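Local coordinates for putative uncharacterized protein (Staphylococcus aureus, PDB 3R2T) that is of unassigned function but, as a probably secreted staphylococcal superantigen-like protein with an OB-fold and a beta-grasp domain, probably acts outside the bacterial cell, at residues Glu178-Leu182 with Lys183-Phe187; Tyr197-Glu201 with Gly202-Lys206; Ser224-Leu227 with Asp228-Arg231. One frame throughout, in Å; residues are numbered along the deposited sequence. Where two conformers were deposited one is given.

Followed from the N terminus, the three contacts come in series along the beta-grasp domain, none crossing or enclosing another. Contact 1 turns the short strand 179-181 into helix 182-197. Contact 2 takes up the far end of that helix, where residues 197-206 curl back on themselves before strand 207-213; its centre is about 22 Å from that of contact 1. Contact 3 bends the connection between strands 218-222 and 235-237. There the chain returns to the start of the helix: Leu227 packs on Lys183 and Asp186, and Leu182 meets Arg231. Lys206 touches Ser224, so contact 3 borders both others. Together they tie the helix's two ends to the loops around it.

Contact 1 (Glu178-Leu182 with Lys183-Phe187); sequences EEVSL and KELDF
A strand-to-helix junction with a serine N-cap joins the two halves of this stretch, where strand 179-181 of the beta-grasp domain gives way to helix 182-197. Ser181 is the cap: its OG accepts from Glu184 N at 3.1 Å, the bond bent to 155° at the hydrogen. With OG set between the backbone N and the carbonyl carbon (chi1 66°), the hydroxyl turns forward over the first turn and meets an amide that has no earlier helical carbonyl to use. The main chain then takes over. Leu185 N reaches Ser181 O at 3.3 Å, and Asp186 N makes the shorter bond to Leu182 O, 2.8 Å.

A water bridges the same junction, accepting from Ser181 N and donating to Glu184 OE1 at 2.7 Å. The other carboxylate oxygen of Glu184 has its own partner, a salt bridge with Lys188 one turn on, so both ends of the group are held. The extended Glu184 chain also runs across Val180 at about a right angle, Glu184 OE1 coming within 3.9 Å of Val180 CG2.

Strand 179-181 is paired with strand 235-237, and the side chains of Leu182 and Leu185 pack against Ile236 of that partner and against Ile211 of strand 207-213. Asp186 OD1 is hydrogen-bonded to Tyr67 OH, and OD2 makes a salt bridge with Arg190. The hydrophobic closure of the junction itself is made by the two branched residues: Leu185 lies across Val180 at nearly a right angle, its CD1 3.9 Å from Val180 CG1 while its CD2 lies 4.0 Å from Val180 CG2.

Contact 2 (Tyr197-Glu201 with Gly202-Lys206); sequences YKLYE and GSADK
Tyr200 and Ala204 are joined backbone to backbone across a compact reversal in the beta-grasp domain, where a type II beta turn from Lys198 to Glu201 follows helix 182-197 and the chain doubles back toward strand 207-213. The turn is closed by Glu201 N bonding to Lys198 O at 3.2 Å. Gly202, the first residue of the returning arm, takes positive phi (75°); a water donates to Glu201 O and, weakly, to Gly202 O, linking the two carbonyls. Ser203 comes next and meets Lys198, the CB atoms of Ser203 and Lys198 touching at 3.9 Å.

Ala204 is the hub. Its carbonyl O receives Tyr200 N at 2.9 Å, the bond of a single bridge pairing Leu199 with Ala204. Leu199 carries CG anti to its nitrogen (chi1 179°), which brings CD1 back to Ala204 CB, 3.8 Å away. Leu199 CG also sits 3.5 Å above the centre of the Tyr200 ring, so alanine, leucine and tyrosine form a continuous apolar group.

That ring packs on Thr60, Leu63 and His64 of helix 57-68, and its OH is hydrogen-bonded to Leu223 O and Arg190; Glu201 reaches His64 through OE2. The loop thus joins the N-terminal helix to the end of helix 182-197. Asp205 and Lys206 both face Lys249 in a classic beta bulge, and Asp205 O lies obliquely 4.1 Å from Tyr200 CE1.

Contact 3 (Ser224-Leu227 with Asp228-Arg231); sequences SDKL and DFER. With SO4 (sulfate ion), chain D; SO4 (sulfate ion), chain C.
Leu227 and Arg231 meet across a bend in the loop linking strands 218-222 and 235-237 of the beta-grasp domain, a bend built round Leu227, Asp228 and Phe229. Leu227 CD1 lies over one face of the Arg231 guanidinium, 4.0 Å from Arg231 NH1, and the two side chains cross at about a right angle. The arginine chain is bent at chi3 (74°), which folds its flat end back across the methyl. Arg231 NH2 is hydrogen-bonded to Glu220 O, which helps fix the rotation of the guanidinium.

Asp228 forms the corner, its carbonyl O closing the next turn by accepting from Arg231 N at 2.9 Å.

Phe229 reaches back to Lys226, whose CD passes obliquely 4.1 Å from Phe229 CZ. Two sulfates, both probably from the crystallisation liquor, flank the phenylalanine. Phe229 N donates to O4 of sulfate D at 3.0 Å and the next amide, Glu230 N, to O2 of the same ion at 3.1 Å. At the far end of the ring, Phe229 CE2 lies 3.3 Å from O2 of sulfate C. Lys226 NZ is hydrogen-bonded to O4 of sulfate C at 2.9 Å and also forms a salt bridge with Glu125. Ser150 N of the second subunit bonds to a sulfate as well, and Phe229 packs on Phe148 of that subunit.

Within its own chain, Leu227 settles on Asp186 and Arg231 on Leu182, both of helix 182-197, while Tyr67 of helix 57-68 receives Leu227 N, so the bend lies between the two helices.

Contact 1 (Glu178-Leu182 with Lys183-Phe187)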
ATOM      1  N   GLU A 178      26.673 -10.580   1.352  1.00 42.74           N
ATOM      2  CA  GLU A 178      27.709  -9.597   0.980  1.00 42.43           C
ATOM      3  C   GLU A 178      27.057  -8.225   0.848  1.00 41.41           C
ATOM      4  O   GLU A 178      27.626  -7.184   1.239  1.00 36.46           O
ATOM      5  CB  GLU A 178      28.331  -9.983  -0.351  1.00 44.18           C
ATOM      6  CG  GLU A 178      29.016 -11.341  -0.291  1.00 49.75           C
ATOM      7  CD  GLU A 178      29.340 -11.941  -1.655  1.00 53.85           C
ATOM      8  OE1 GLU A 178      29.901 -13.058  -1.663  1.00 57.30           O
ATOM      9  OE2 GLU A 178      29.023 -11.325  -2.703  1.00 54.46           O
ATOM     10  N   GLU A 179      25.849  -8.240   0.292  1.00 40.56           N
ATOM     11  CA  GLU A 179      25.058  -7.043   0.128  1.00 39.99           C
ATOM     12  C   GLU A 179      23.788  -7.273   0.960  1.00 39.08           C
ATOM     13  O   GLU A 179      23.020  -8.194   0.684  1.00 39.30           O
ATOM     14  CB  GLU A 179      24.723  -6.836  -1.350  1.00 40.91           C
ATOM     15  CG  GLU A 179      23.972  -5.524  -1.621  1.00 49.09           C
ATOM     16  CD  GLU A 179      23.618  -5.298  -3.109  1.00 53.66           C
ATOM     17  OE1 GLU A 179      22.560  -5.800  -3.562  1.00 50.17           O
ATOM     18  OE2 GLU A 179      24.382  -4.563  -3.792  1.00 57.33           O
ATOM     19  N   VAL A 180      23.567  -6.438   1.960  1.00 38.32           N
ATOM     20  CA  VAL A 180      22.430  -6.583   2.834  1.00 38.89           C
ATOM     21  C   VAL A 180      21.609  -5.273   2.902  1.00 38.94           C
ATOM     22  O   VAL A 180      22.165  -4.175   2.984  1.00 39.90           O
ATOM     23  CB  VAL A 180      22.914  -7.008   4.232  1.00 38.46           C
ATOM     24  CG1 VAL A 180      23.675  -5.899   4.873  1.00 36.61           C
ATOM     25  CG2 VAL A 180      21.750  -7.465   5.120  1.00 37.51           C
ATOM     26  N   SER A 181      20.282  -5.394   2.848  1.00 38.12           N
ATOM     27  CA  SER A 181      19.418  -4.216   2.899  1.00 36.82           C
ATOM     28  C   SER A 181      19.354  -3.707   4.327  1.00 35.46           C
ATOM     29  O   SER A 181      19.492  -4.470   5.266  1.00 34.88           O
ATOM     30  CB  SER A 181      17.995  -4.550   2.403  1.00 38.16           C
ATOM     31  OG  SER A 181      17.319  -5.465   3.286  1.00 41.05           O
ATOM     32  N   LEU A 182      19.150  -2.401   4.478  1.00 35.56           N
ATOM     33  CA  LEU A 182      19.013  -1.793   5.771  1.00 35.02           C
ATOM     34  C   LEU A 182      17.739  -2.347   6.423  1.00 35.40           C
ATOM     35  O   LEU A 182      17.655  -2.453   7.626  1.00 34.99           O
ATOM     36  CB  LEU A 182      18.892  -0.298   5.600  1.00 35.59           C
ATOM     37  CG  LEU A 182      18.844   0.595   6.826  1.00 37.86           C
ATOM     38  CD1 LEU A 182      20.170   0.475   7.625  1.00 34.99           C
ATOM     39  CD2 LEU A 182      18.568   2.057   6.378  1.00 36.51           C
ATOM     40  N   LYS A 183      16.760  -2.686   5.590  1.00 34.17           N
ATOM     41  CA  LYS A 183      15.516  -3.272   6.030  1.00 36.49           C
ATOM     42  C   LYS A 183      15.793  -4.531   6.837  1.00 37.28           C
ATOM     43  O   LYS A 183      15.268  -4.694   7.962  1.00 35.82           O
ATOM     44  CB  LYS A 183      14.657  -3.607   4.807  1.00 37.21           C
ATOM     45  CG  LYS A 183      13.367  -4.343   5.097  1.00 38.89           C
ATOM     46  CD  LYS A 183      12.746  -4.842   3.815  1.00 36.56           C
ATOM     47  CE  LYS A 183      11.404  -5.500   4.076  1.00 39.28           C
ATOM     48  NZ  LYS A 183      10.441  -4.465   4.542  1.00 39.35           N
ATOM     49  N   GLU A 184      16.624  -5.419   6.276  1.00 38.20           N
ATOM     50  CA  GLU A 184      16.948  -6.696   6.951  1.00 39.53           C
ATOM     51  C   GLU A 184      17.706  -6.473   8.269  1.00 38.74           C
ATOM     52  O   GLU A 184      17.377  -7.081   9.281  1.00 38.51           O
ATOM     53  CB  GLU A 184      17.690  -7.677   6.005  1.00 39.53           C
ATOM     54  CG  GLU A 184      18.231  -8.920   6.699  1.00 41.13           C
ATOM     55  CD  GLU A 184      18.705 -10.036   5.755  1.00 47.60           C
ATOM     56  OE1 GLU A 184      18.687  -9.880   4.500  1.00 48.61           O
ATOM     57  OE2 GLU A 184      19.100 -11.095   6.297  1.00 51.55           O
ATOM     58  N   LEU A 185      18.699  -5.589   8.252  1.00 37.81           N
ATOM     59  CA  LEU A 185      19.471  -5.296   9.465  1.00 37.93           C
ATOM     60  C   LEU A 185      18.565  -4.702  10.527  1.00 37.17           C
ATOM     61  O   LEU A 185      18.585  -5.127  11.658  1.00 37.62           O
ATOM     62  CB  LEU A 185      20.595  -4.322   9.164  1.00 37.86           C
ATOM     63  CG  LEU A 185      21.686  -4.837   8.241  1.00 40.94           C
ATOM     64  CD1 LEU A 185      22.746  -3.767   8.035  1.00 43.33           C
ATOM     65  CD2 LEU A 185      22.320  -6.090   8.804  1.00 42.39           C
ATOM     66  N   ASP A 186      17.763  -3.716  10.135  1.00 37.00           N
ATOM     67  CA  ASP A 186      16.816  -3.058  11.032  1.00 37.36           C
ATOM     68  C   ASP A 186      15.870  -4.029  11.721  1.00 38.41           C
ATOM     69  O   ASP A 186      15.671  -3.957  12.932  1.00 40.13           O
ATOM     70  CB  ASP A 186      15.964  -2.079  10.235  1.00 37.18           C
ATOM     71  CG  ASP A 186      14.816  -1.465  11.071  1.00 39.26           C
ATOM     72  OD1 ASP A 186      13.645  -1.699  10.710  1.00 40.91           O
ATOM     73  OD2 ASP A 186      15.074  -0.789  12.093  1.00 38.72           O
ATOM     74  N   PHE A 187      15.276  -4.930  10.931  1.00 38.82           N
ATOM     75  CA  PHE A 187      14.309  -5.883  11.430  1.00 38.14           C
ATOM     76  C   PHE A 187      14.945  -6.921  12.350  1.00 39.34           C
ATOM     77  O   PHE A 187      14.410  -7.218  13.437  1.00 38.88           O
ATOM     78  CB  PHE A 187      13.590  -6.603  10.274  1.00 39.12           C
ATOM     79  CG  PHE A 187      12.403  -7.440  10.726  1.00 38.34           C
ATOM     80  CD1 PHE A 187      12.576  -8.748  11.156  1.00 35.54           C
ATOM     81  CD2 PHE A 187      11.125  -6.893  10.750  1.00 38.35           C
ATOM     82  CE1 PHE A 187      11.506  -9.495  11.592  1.00 38.68           C
ATOM     83  CE2 PHE A 187      10.040  -7.630  11.187  1.00 38.23           C
ATOM     84  CZ  PHE A 187      10.219  -8.935  11.607  1.00 37.98           C
TER
HETATM   85  O   HOH W   1      18.793  -7.831   2.774  1.00 37.38           O

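Contact 2 (Tyr197-Glu201 with Gly202-Lys206)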
ATOM      1  N   TYR A 197      16.105  -7.814  25.243  1.00 52.39           N
ATOM      2  CA  TYR A 197      16.131  -6.576  26.034  1.00 52.66           C
ATOM      3  C   TYR A 197      14.735  -5.993  26.289  1.00 53.35           C
ATOM      4  O   TYR A 197      14.600  -4.869  26.736  1.00 53.66           O
ATOM      5  CB  TYR A 197      17.035  -5.548  25.350  1.00 50.81           C
ATOM      6  CG  TYR A 197      18.469  -6.012  25.296  1.00 51.79           C
ATOM      7  CD1 TYR A 197      19.332  -5.750  26.341  1.00 54.63           C
ATOM      8  CD2 TYR A 197      18.941  -6.756  24.228  1.00 49.77           C
ATOM      9  CE1 TYR A 197      20.635  -6.188  26.317  1.00 56.50           C
ATOM     10  CE2 TYR A 197      20.249  -7.210  24.191  1.00 51.01           C
ATOM     11  CZ  TYR A 197      21.095  -6.916  25.241  1.00 55.24           C
ATOM     12  OH  TYR A 197      22.401  -7.348  25.233  1.00 54.18           O
ATOM     13  N   LYS A 198      13.703  -6.783  26.012  1.00 54.61           N
ATOM     14  CA  LYS A 198      12.309  -6.366  26.204  1.00 55.50           C
ATOM     15  C   LYS A 198      11.972  -5.012  25.541  1.00 54.64           C
ATOM     16  O   LYS A 198      11.263  -4.179  26.105  1.00 55.36           O
ATOM     17  CB  LYS A 198      11.952  -6.391  27.694  1.00 58.17           C
ATOM     18  CG  LYS A 198      12.217  -7.780  28.321  1.00 61.47           C
ATOM     19  CD  LYS A 198      11.748  -7.938  29.777  1.00 67.70           C
ATOM     20  CE  LYS A 198      10.222  -7.920  29.905  1.00 70.43           C
ATOM     21  NZ  LYS A 198       9.768  -8.242  31.297  1.00 73.81           N
ATOM     22  N   LEU A 199      12.485  -4.805  24.331  1.00 51.47           N
ATOM     23  CA  LEU A 199      12.184  -3.597  23.599  1.00 50.80           C
ATOM     24  C   LEU A 199      10.689  -3.614  23.308  1.00 52.56           C
ATOM     25  O   LEU A 199      10.125  -4.658  22.961  1.00 52.53           O
ATOM     26  CB  LEU A 199      12.968  -3.530  22.281  1.00 48.12           C
ATOM     27  CG  LEU A 199      12.684  -2.294  21.418  1.00 47.45           C
ATOM     28  CD1 LEU A 199      13.107  -1.011  22.144  1.00 45.69           C
ATOM     29  CD2 LEU A 199      13.360  -2.402  20.035  1.00 42.53           C
ATOM     30  N   TYR A 200      10.067  -2.447  23.454  1.00 54.24           N
ATOM     31  CA  TYR A 200       8.636  -2.245  23.225  1.00 58.14           C
ATOM     32  C   TYR A 200       7.754  -3.040  24.197  1.00 62.56           C
ATOM     33  O   TYR A 200       6.599  -3.305  23.887  1.00 64.26           O
ATOM     34  CB  TYR A 200       8.214  -2.556  21.769  1.00 57.47           C
ATOM     35  CG  TYR A 200       9.036  -1.885  20.696  1.00 53.89           C
ATOM     36  CD1 TYR A 200       9.202  -0.508  20.682  1.00 53.08           C
ATOM     37  CD2 TYR A 200       9.603  -2.624  19.669  1.00 52.68           C
ATOM     38  CE1 TYR A 200       9.953   0.119  19.695  1.00 50.55           C
ATOM     39  CE2 TYR A 200      10.356  -2.007  18.661  1.00 49.67           C
ATOM     40  CZ  TYR A 200      10.521  -0.630  18.685  1.00 49.44           C
ATOM     41  OH  TYR A 200      11.259  -0.000  17.703  1.00 50.39           O
ATOM     42  N   GLU A 201       8.290  -3.418  25.357  1.00 66.59           N
ATOM     43  CA  GLU A 201       7.507  -4.163  26.364  1.00 71.74           C
ATOM     44  C   GLU A 201       7.520  -3.449  27.710  1.00 75.46           C
ATOM     45  O   GLU A 201       7.546  -4.096  28.755  1.00 77.42           O
ATOM     46  CB  GLU A 201       8.026  -5.596  26.544  1.00 72.00           C
ATOM     47  CG  GLU A 201       7.887  -6.485  25.309  1.00 72.34           C
ATOM     48  CD  GLU A 201       8.296  -7.938  25.567  1.00 72.60           C
ATOM     49  OE1 GLU A 201       8.727  -8.248  26.702  1.00 76.48           O
ATOM     50  OE2 GLU A 201       8.184  -8.767  24.634  1.00 67.14           O
ATOM     51  N   GLY A 202       7.495  -2.114  27.675  1.00 77.76           N
ATOM     52  CA  GLY A 202       7.503  -1.292  28.892  1.00 81.03           C
ATOM     53  C   GLY A 202       8.844  -1.200  29.616  1.00 81.65           C
ATOM     54  O   GLY A 202       8.894  -0.781  30.772  1.00 84.81           O
ATOM     55  N   SER A 203       9.930  -1.591  28.951  1.00 80.19           N
ATOM     56  CA  SER A 203      11.270  -1.532  29.554  1.00 80.24           C
ATOM     57  C   SER A 203      12.140  -0.557  28.754  1.00 76.98           C
ATOM     58  O   SER A 203      12.649   0.433  29.287  1.00 77.86           O
ATOM     59  CB  SER A 203      11.909  -2.927  29.587  1.00 80.14           C
ATOM     60  OG  SER A 203      13.171  -2.894  30.234  1.00 81.79           O
ATOM     61  N   ALA A 204      12.312  -0.866  27.477  1.00 73.38           N
ATOM     62  CA  ALA A 204      13.054  -0.023  26.556  1.00 70.74           C
ATOM     63  C   ALA A 204      11.970   0.435  25.613  1.00 69.54           C
ATOM     64  O   ALA A 204      11.122  -0.360  25.219  1.00 69.07           O
ATOM     65  CB  ALA A 204      14.120  -0.814  25.822  1.00 68.68           C
ATOM     66  N   ASP A 205      11.996   1.708  25.246  1.00 68.82           N
ATOM     67  CA  ASP A 205      10.948   2.277  24.409  1.00 68.50           C
ATOM     68  C   ASP A 205      11.494   3.174  23.290  1.00 64.73           C
ATOM     69  O   ASP A 205      10.953   3.229  22.185  1.00 63.35           O
ATOM     70  CB  ASP A 205      10.068   3.109  25.345  1.00 72.21           C
ATOM     71  CG  ASP A 205       8.708   3.409  24.777  1.00 76.76           C
ATOM     72  OD1 ASP A 205       7.815   3.767  25.585  1.00 82.17           O
ATOM     73  OD2 ASP A 205       8.514   3.259  23.552  1.00 80.09           O
ATOM     74  N   LYS A 206      12.559   3.893  23.599  1.00 61.69           N
ATOM     75  CA  LYS A 206      13.159   4.813  22.676  1.00 58.56           C
ATOM     76  C   LYS A 206      14.613   4.408  22.517  1.00 54.70           C
ATOM     77  O   LYS A 206      15.091   3.522  23.214  1.00 53.60           O
ATOM     78  CB  LYS A 206      13.065   6.230  23.248  1.00 61.09           C
ATOM     79  CG  LYS A 206      11.633   6.689  23.538  1.00 64.77           C
ATOM     80  CD  LYS A 206      11.546   8.104  24.090  1.00 68.28           C
ATOM     81  CE  LYS A 206      10.075   8.505  24.247  1.00 72.94           C
ATOM     82  NZ  LYS A 206       9.877   9.881  24.810  1.00 76.75           N
TER
HETATM   83  O   HOH W   2       7.185  -2.994  31.759  1.00 51.20           O

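Contact 3 (Ser224-Leu227 with Asp228-Arg231)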
ATOM      1  N   SER A 224      11.970   4.748  17.886  1.00 45.97           N
ATOM      2  CA  SER A 224      10.621   5.258  18.257  1.00 48.82           C
ATOM      3  C   SER A 224       9.546   4.986  17.219  1.00 47.75           C
ATOM      4  O   SER A 224       8.359   5.049  17.534  1.00 48.26           O
ATOM      5  CB  SER A 224      10.660   6.769  18.475  1.00 49.79           C
ATOM      6  OG  SER A 224      11.544   7.081  19.528  1.00 57.77           O
ATOM      7  N   ASP A 225       9.953   4.743  15.972  1.00 45.36           N
ATOM      8  CA  ASP A 225       8.994   4.464  14.892  1.00 45.85           C
ATOM      9  C   ASP A 225       9.579   3.440  13.903  1.00 42.38           C
ATOM     10  O   ASP A 225      10.762   3.143  13.953  1.00 39.61           O
ATOM     11  CB  ASP A 225       8.570   5.769  14.190  1.00 47.90           C
ATOM     12  CG  ASP A 225       9.731   6.475  13.467  1.00 49.74           C
ATOM     13  OD1 ASP A 225      10.857   5.910  13.415  1.00 51.34           O
ATOM     14  OD2 ASP A 225       9.501   7.600  12.942  1.00 57.13           O
ATOM     15  N   LYS A 226       8.736   2.890  13.036  1.00 42.38           N
ATOM     16  CA  LYS A 226       9.159   1.886  12.069  1.00 42.01           C
ATOM     17  C   LYS A 226      10.177   2.488  11.108  1.00 40.09           C
ATOM     18  O   LYS A 226      10.176   3.660  10.867  1.00 42.21           O
ATOM     19  CB  LYS A 226       7.931   1.362  11.290  1.00 42.52           C
ATOM     20  CG  LYS A 226       8.230   0.193  10.314  1.00 41.42           C
ATOM     21  CD  LYS A 226       7.012  -0.242   9.456  1.00 42.32           C
ATOM     22  CE  LYS A 226       5.843  -0.777  10.291  1.00 45.31           C
ATOM     23  NZ  LYS A 226       4.654  -1.176   9.424  1.00 47.67           N
ATOM     24  N   LEU A 227      11.069   1.694  10.569  1.00 40.78           N
ATOM     25  CA  LEU A 227      12.022   2.231   9.606  1.00 40.64           C
ATOM     26  C   LEU A 227      11.251   2.865   8.435  1.00 42.77           C
ATOM     27  O   LEU A 227      10.315   2.255   7.922  1.00 44.25           O
ATOM     28  CB  LEU A 227      12.875   1.090   9.055  1.00 39.02           C
ATOM     29  CG  LEU A 227      13.917   1.468   7.998  1.00 38.45           C
ATOM     30  CD1 LEU A 227      14.965   2.481   8.544  1.00 33.38           C
ATOM     31  CD2 LEU A 227      14.593   0.210   7.488  1.00 35.11           C
ATOM     32  N   ASP A 228      11.648   4.078   8.029  0.50 43.12           N
ATOM     33  CA  ASP A 228      11.021   4.787   6.903  0.50 43.83           C
ATOM     34  C   ASP A 228      10.926   3.883   5.678  0.50 43.30           C
ATOM     35  O   ASP A 228      11.932   3.299   5.259  0.50 41.58           O
ATOM     36  CB  ASP A 228      11.839   6.016   6.481  0.50 44.14           C
ATOM     37  CG  ASP A 228      11.916   7.092   7.551  0.50 47.03           C
ATOM     38  OD1 ASP A 228      11.401   6.882   8.667  0.50 51.00           O
ATOM     39  OD2 ASP A 228      12.501   8.165   7.258  0.50 51.05           O
ATOM     40  N   PHE A 229       9.729   3.779   5.099  1.00 43.15           N
ATOM     41  CA  PHE A 229       9.521   2.937   3.908  1.00 43.29           C
ATOM     42  C   PHE A 229      10.505   3.246   2.764  1.00 41.98           C
ATOM     43  O   PHE A 229      10.943   2.339   2.060  1.00 42.50           O
ATOM     44  CB  PHE A 229       8.067   2.982   3.401  1.00 43.14           C
ATOM     45  CG  PHE A 229       7.061   2.373   4.367  1.00 43.13           C
ATOM     46  CD1 PHE A 229       7.075   1.005   4.637  1.00 40.98           C
ATOM     47  CD2 PHE A 229       6.118   3.149   4.984  1.00 37.01           C
ATOM     48  CE1 PHE A 229       6.165   0.444   5.512  1.00 45.70           C
ATOM     49  CE2 PHE A 229       5.195   2.591   5.867  1.00 43.32           C
ATOM     50  CZ  PHE A 229       5.216   1.233   6.124  1.00 43.45           C
ATOM     51  N   GLU A 230      10.863   4.509   2.600  1.00 42.72           N
ATOM     52  CA  GLU A 230      11.791   4.918   1.539  1.00 43.69           C
ATOM     53  C   GLU A 230      13.256   4.579   1.829  1.00 42.67           C
ATOM     54  O   GLU A 230      14.114   4.801   0.979  1.00 42.83           O
ATOM     55  CB  GLU A 230      11.622   6.402   1.245  1.00 45.82           C
ATOM     56  CG  GLU A 230      10.246   6.738   0.670  1.00 52.07           C
ATOM     57  CD  GLU A 230       9.981   8.232   0.539  1.00 59.16           C
ATOM     58  OE1 GLU A 230      10.701   9.044   1.171  1.00 65.53           O
ATOM     59  OE2 GLU A 230       9.033   8.591  -0.186  1.00 63.48           O
ATOM     60  N   ARG A 231      13.546   4.035   3.015  1.00 42.31           N
ATOM     61  CA  ARG A 231      14.914   3.633   3.362  1.00 42.13           C
ATOM     62  C   ARG A 231      15.128   2.128   3.242  1.00 41.11           C
ATOM     63  O   ARG A 231      16.275   1.637   3.273  1.00 38.89           O
ATOM     64  CB  ARG A 231      15.259   4.051   4.783  1.00 41.73           C
ATOM     65  CG  ARG A 231      15.258   5.534   4.992  1.00 45.12           C
ATOM     66  CD  ARG A 231      15.551   5.858   6.466  1.00 47.34           C
ATOM     67  NE  ARG A 231      16.954   5.642   6.787  1.00 43.83           N
ATOM     68  CZ  ARG A 231      17.474   5.732   8.007  1.00 42.33           C
ATOM     69  NH1 ARG A 231      16.702   6.004   9.065  1.00 39.98           N
ATOM     70  NH2 ARG A 231      18.777   5.536   8.170  1.00 43.04           N
TER
HETATM   71  S   SO4 D 234       8.094   7.070   4.400  0.50 47.58           S
HETATM   72  O1  SO4 D 234       7.087   6.708   3.402  0.50 44.46           O
HETATM   73  O2  SO4 D 234       9.414   6.943   3.766  0.50 45.05           O
HETATM   74  O3  SO4 D 234       7.934   8.459   4.826  0.50 44.96           O
HETATM   75  O4  SO4 D 234       7.966   6.178   5.554  0.50 41.85           O
HETATM   76  S   SO4 C 233       3.567   2.523   9.691  0.50 46.97           S
HETATM   77  O1  SO4 C 233       2.347   3.242  10.045  0.50 46.42           O
HETATM   78  O2  SO4 C 233       4.485   3.416   8.980  0.50 46.45           O
HETATM   79  O3  SO4 C 233       4.224   2.117  10.922  0.50 45.77           O
HETATM   80  O4  SO4 C 233       3.271   1.351   8.858  0.50 35.52           O